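Local coordinates for mandelate racemase / muconate lactonizing enzyme, C-terminal domain protein (Pseudovibrio sp. JE062, PDB 4JHM) that is of unknown function but belongs to the mandelate racemase / muconate lactonizing enzyme group of the enolase superfamily, at residues C156-I164 against I340-V348. Sequence-based numbering, arbitrary orientation.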
loop_
_atom_site.group_PDB
_atom_site.type_symbol
_atom_site.label_atom_id
_atom_site.label_comp_id
_atom_site.label_asym_id
_atom_site.label_seq_id
_atom_site.Cartn_x
_atom_site.Cartn_y
_atom_site.Cartn_z
ATOM N N CYS A 156 -15.464 45.765 4.530
ATOM C CA CYS A 156 -15.621 44.465 5.158
ATOM C C CYS A 156 -15.219 44.538 6.626
ATOM O O CYS A 156 -15.926 44.031 7.496
ATOM C CB CYS A 156 -14.780 43.410 4.437
ATOM S SG CYS A 156 -15.351 42.991 2.772
ATOM N N ILE A 157 -14.092 45.189 6.898
ATOM C CA ILE A 157 -13.538 45.238 8.250
ATOM C C ILE A 157 -14.335 46.158 9.177
ATOM O O ILE A 157 -14.428 45.900 10.374
ATOM C CB ILE A 157 -12.056 45.658 8.231
ATOM C CG1 ILE A 157 -11.235 44.623 7.452
ATOM C CG2 ILE A 157 -11.521 45.790 9.650
ATOM C CD1 ILE A 157 -9.830 45.069 7.112
ATOM N N GLU A 158 -14.910 47.225 8.635
ATOM C CA GLU A 158 -15.795 48.073 9.432
ATOM C C GLU A 158 -17.126 47.370 9.676
ATOM O O GLU A 158 -17.657 47.408 10.786
ATOM C CB GLU A 158 -16.031 49.433 8.764
ATOM C CG GLU A 158 -15.166 50.561 9.311
ATOM C CD GLU A 158 -15.520 50.942 10.743
ATOM O OE1 GLU A 158 -15.478 50.059 11.627
ATOM O OE2 GLU A 158 -15.831 52.130 10.992
ATOM N N HIS A 159 -17.659 46.717 8.647
ATOM C CA HIS A 159 -18.961 46.071 8.762
ATOM C C HIS A 159 -18.937 45.008 9.846
ATOM O O HIS A 159 -19.986 44.622 10.358
ATOM C CB HIS A 159 -19.413 45.463 7.432
ATOM C CG HIS A 159 -20.871 45.111 7.402
ATOM N ND1 HIS A 159 -21.866 46.065 7.405
ATOM C CD2 HIS A 159 -21.501 43.914 7.377
ATOM C CE1 HIS A 159 -23.046 45.471 7.381
ATOM N NE2 HIS A 159 -22.853 44.166 7.364
ATOM N N GLY A 160 -17.741 44.537 10.191
ATOM C CA GLY A 160 -17.568 43.613 11.312
ATOM C C GLY A 160 -17.009 42.254 10.934
ATOM O O GLY A 160 -16.762 41.420 11.804
ATOM N N PHE A 161 -16.808 42.034 9.637
ATOM C CA PHE A 161 -16.360 40.743 9.131
ATOM C C PHE A 161 -15.008 40.340 9.709
ATOM O O PHE A 161 -14.103 41.161 9.843
ATOM C CB PHE A 161 -16.268 40.760 7.604
ATOM C CG PHE A 161 -17.595 40.618 6.906
ATOM C CD1 PHE A 161 -18.335 39.451 7.023
ATOM C CD2 PHE A 161 -18.089 41.642 6.109
ATOM C CE1 PHE A 161 -19.546 39.313 6.373
ATOM C CE2 PHE A 161 -19.299 41.507 5.457
ATOM C CZ PHE A 161 -20.027 40.340 5.589
ATOM N N THR A 162 -14.887 39.057 10.024
ATOM C CA THR A 162 -13.703 38.500 10.668
ATOM C C THR A 162 -12.813 37.749 9.677
ATOM O O THR A 162 -11.703 37.340 10.012
ATOM C CB THR A 162 -14.134 37.510 11.761
ATOM O OG1 THR A 162 -15.310 36.805 11.321
ATOM C CG2 THR A 162 -14.438 38.250 13.054
ATOM N N ALA A 163 -13.315 37.561 8.462
ATOM C CA ALA A 163 -12.623 36.763 7.463
ATOM C C ALA A 163 -13.093 37.146 6.070
ATOM O O ALA A 163 -14.254 37.505 5.872
ATOM C CB ALA A 163 -12.872 35.285 7.711
ATOM N N ILE A 164 -12.186 37.069 5.105
ATOM C CA ILE A 164 -12.512 37.401 3.732
ATOM C C ILE A 164 -11.982 36.340 2.775
ATOM O O ILE A 164 -10.791 36.030 2.780
ATOM C CB ILE A 164 -11.908 38.757 3.340
ATOM C CG1 ILE A 164 -12.470 39.862 4.239
ATOM C CG2 ILE A 164 -12.188 39.054 1.874
ATOM C CD1 ILE A 164 -11.912 41.236 3.943
ATOM N N ILE A 340 -30.565 37.672 6.009
ATOM C CA ILE A 340 -29.490 37.044 6.758
ATOM C C ILE A 340 -28.203 37.824 6.524
ATOM O O ILE A 340 -27.430 37.508 5.628
ATOM C CB ILE A 340 -29.302 35.570 6.350
ATOM C CG1 ILE A 340 -30.599 34.794 6.606
ATOM C CG2 ILE A 340 -28.149 34.951 7.125
ATOM C CD1 ILE A 340 -30.543 33.332 6.225
ATOM N N ARG A 341 -27.991 38.856 7.333
ATOM C CA ARG A 341 -26.809 39.694 7.216
ATOM C C ARG A 341 -25.822 39.391 8.335
ATOM O O ARG A 341 -26.098 38.579 9.215
ATOM C CB ARG A 341 -27.214 41.167 7.248
ATOM C CG ARG A 341 -28.341 41.491 6.280
ATOM C CD ARG A 341 -28.485 42.981 6.023
ATOM N NE ARG A 341 -28.951 43.227 4.662
ATOM C CZ ARG A 341 -29.100 44.432 4.121
ATOM N NH1 ARG A 341 -28.830 45.524 4.824
ATOM N NH2 ARG A 341 -29.522 44.541 2.869
ATOM N N THR A 342 -24.671 40.049 8.293
ATOM C CA THR A 342 -23.597 39.792 9.243
ATOM C C THR A 342 -23.516 40.934 10.251
ATOM O O THR A 342 -23.349 42.093 9.873
ATOM C CB THR A 342 -22.249 39.635 8.508
ATOM O OG1 THR A 342 -22.262 38.425 7.732
ATOM C CG2 THR A 342 -21.090 39.594 9.494
ATOM N N ASP A 343 -23.639 40.607 11.534
ATOM C CA ASP A 343 -23.684 41.635 12.573
ATOM C C ASP A 343 -22.300 42.246 12.817
ATOM O O ASP A 343 -21.322 41.889 12.153
ATOM C CB ASP A 343 -24.288 41.077 13.870
ATOM C CG ASP A 343 -23.320 40.206 14.647
ATOM O OD1 ASP A 343 -22.114 40.209 14.324
ATOM O OD2 ASP A 343 -23.767 39.521 15.591
ATOM N N LYS A 344 -22.229 43.167 13.774
ATOM C CA LYS A 344 -21.027 43.968 13.992
ATOM C C LYS A 344 -19.875 43.170 14.611
ATOM O O LYS A 344 -18.735 43.637 14.629
ATOM C CB LYS A 344 -21.359 45.170 14.878
ATOM C CG LYS A 344 -20.439 46.363 14.680
ATOM C CD LYS A 344 -20.730 47.077 13.369
ATOM C CE LYS A 344 -19.767 48.226 13.126
ATOM N NZ LYS A 344 -19.826 49.258 14.196
ATOM N N GLU A 345 -20.171 41.975 15.118
ATOM C CA GLU A 345 -19.162 41.131 15.755
ATOM C C GLU A 345 -18.597 40.074 14.807
ATOM O O GLU A 345 -17.623 39.400 15.136
ATOM C CB GLU A 345 -19.745 40.443 16.991
ATOM C CG GLU A 345 -20.119 41.397 18.114
ATOM C CD GLU A 345 -20.068 40.740 19.481
ATOM O OE1 GLU A 345 -20.026 41.473 20.491
ATOM O OE2 GLU A 345 -20.062 39.492 19.548
ATOM N N GLY A 346 -19.216 39.930 13.638
ATOM C CA GLY A 346 -18.756 38.986 12.624
ATOM C C GLY A 346 -19.599 37.725 12.563
ATOM O O GLY A 346 -19.233 36.752 11.884
ATOM N N TYR A 347 -20.732 37.744 13.264
ATOM C CA TYR A 347 -21.598 36.571 13.368
ATOM C C TYR A 347 -22.860 36.701 12.526
ATOM O O TYR A 347 -23.508 37.744 12.517
ATOM C CB TYR A 347 -22.002 36.331 14.827
ATOM C CG TYR A 347 -20.852 35.969 15.736
ATOM C CD1 TYR A 347 -20.434 34.651 15.874
ATOM C CD2 TYR A 347 -20.184 36.944 16.456
ATOM C CE1 TYR A 347 -19.379 34.320 16.705
ATOM C CE2 TYR A 347 -19.133 36.625 17.292
ATOM C CZ TYR A 347 -18.732 35.314 17.412
ATOM O OH TYR A 347 -17.681 35.010 18.246
ATOM N N VAL A 348 -23.196 35.629 11.815
ATOM C CA VAL A 348 -24.491 35.514 11.161
ATOM C C VAL A 348 -25.420 34.734 12.086
ATOM O O VAL A 348 -25.004 33.746 12.700
ATOM C CB VAL A 348 -24.382 34.778 9.818
ATOM C CG1 VAL A 348 -24.130 33.298 10.044
ATOM C CG2 VAL A 348 -25.648 34.971 9.004
#
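Phe161 and Thr342 meet with their side chains crossing at about a right angle: the CE1 corner of the ring rests against CB, OG1 and CG2 of the threonine, with CE1 3.5 Å from CB. The hydroxyl of Thr342 bonds to Ser136 OG on strand 133-139, which is consistent with holding the threonine's rotation while CB and its branches face the ring. With CG anti to the backbone N (chi1 -165°), the imidazole of His159 swings back to Thr342, its NE2 3.3 Å from Thr342 O at an angle too poor for a hydrogen bond. Tyr327 ties the two aromatic residues together, stacking on His159 and meeting Phe161 edge to face.

Beside them the backbones come close at two glycines, both with positive phi (118° at Gly160, 103° at Gly346). Gly160, the first residue after the helix to leave helical backbone angles, lays its CA 3.5 Å from Lys344 O in a CA-H...O contact, and Gly160 O lies next to Gly346 CA. The Lys344 chain, bent at chi2 and chi4, brings CE alongside Glu158 O at the exposed margin.

The shape of 343-346 is set from within. Asp343 OD1 accepts from Glu345 N (2.7 Å) and Tyr347 N (3.0 Å), which approach from opposite faces of the carboxylate, while OD2 bonds to His349. The result is an Asx turn combined with a type I beta turn. It leads into strand 347-349, antiparallel to strand 133-139, whose other neighbours include strand 163-167. The contact thus packs a beta turn against the helix-to-strand loop of an alpha/beta unit in the TIM-barrel-like C-terminal domain of the enolase superfamily.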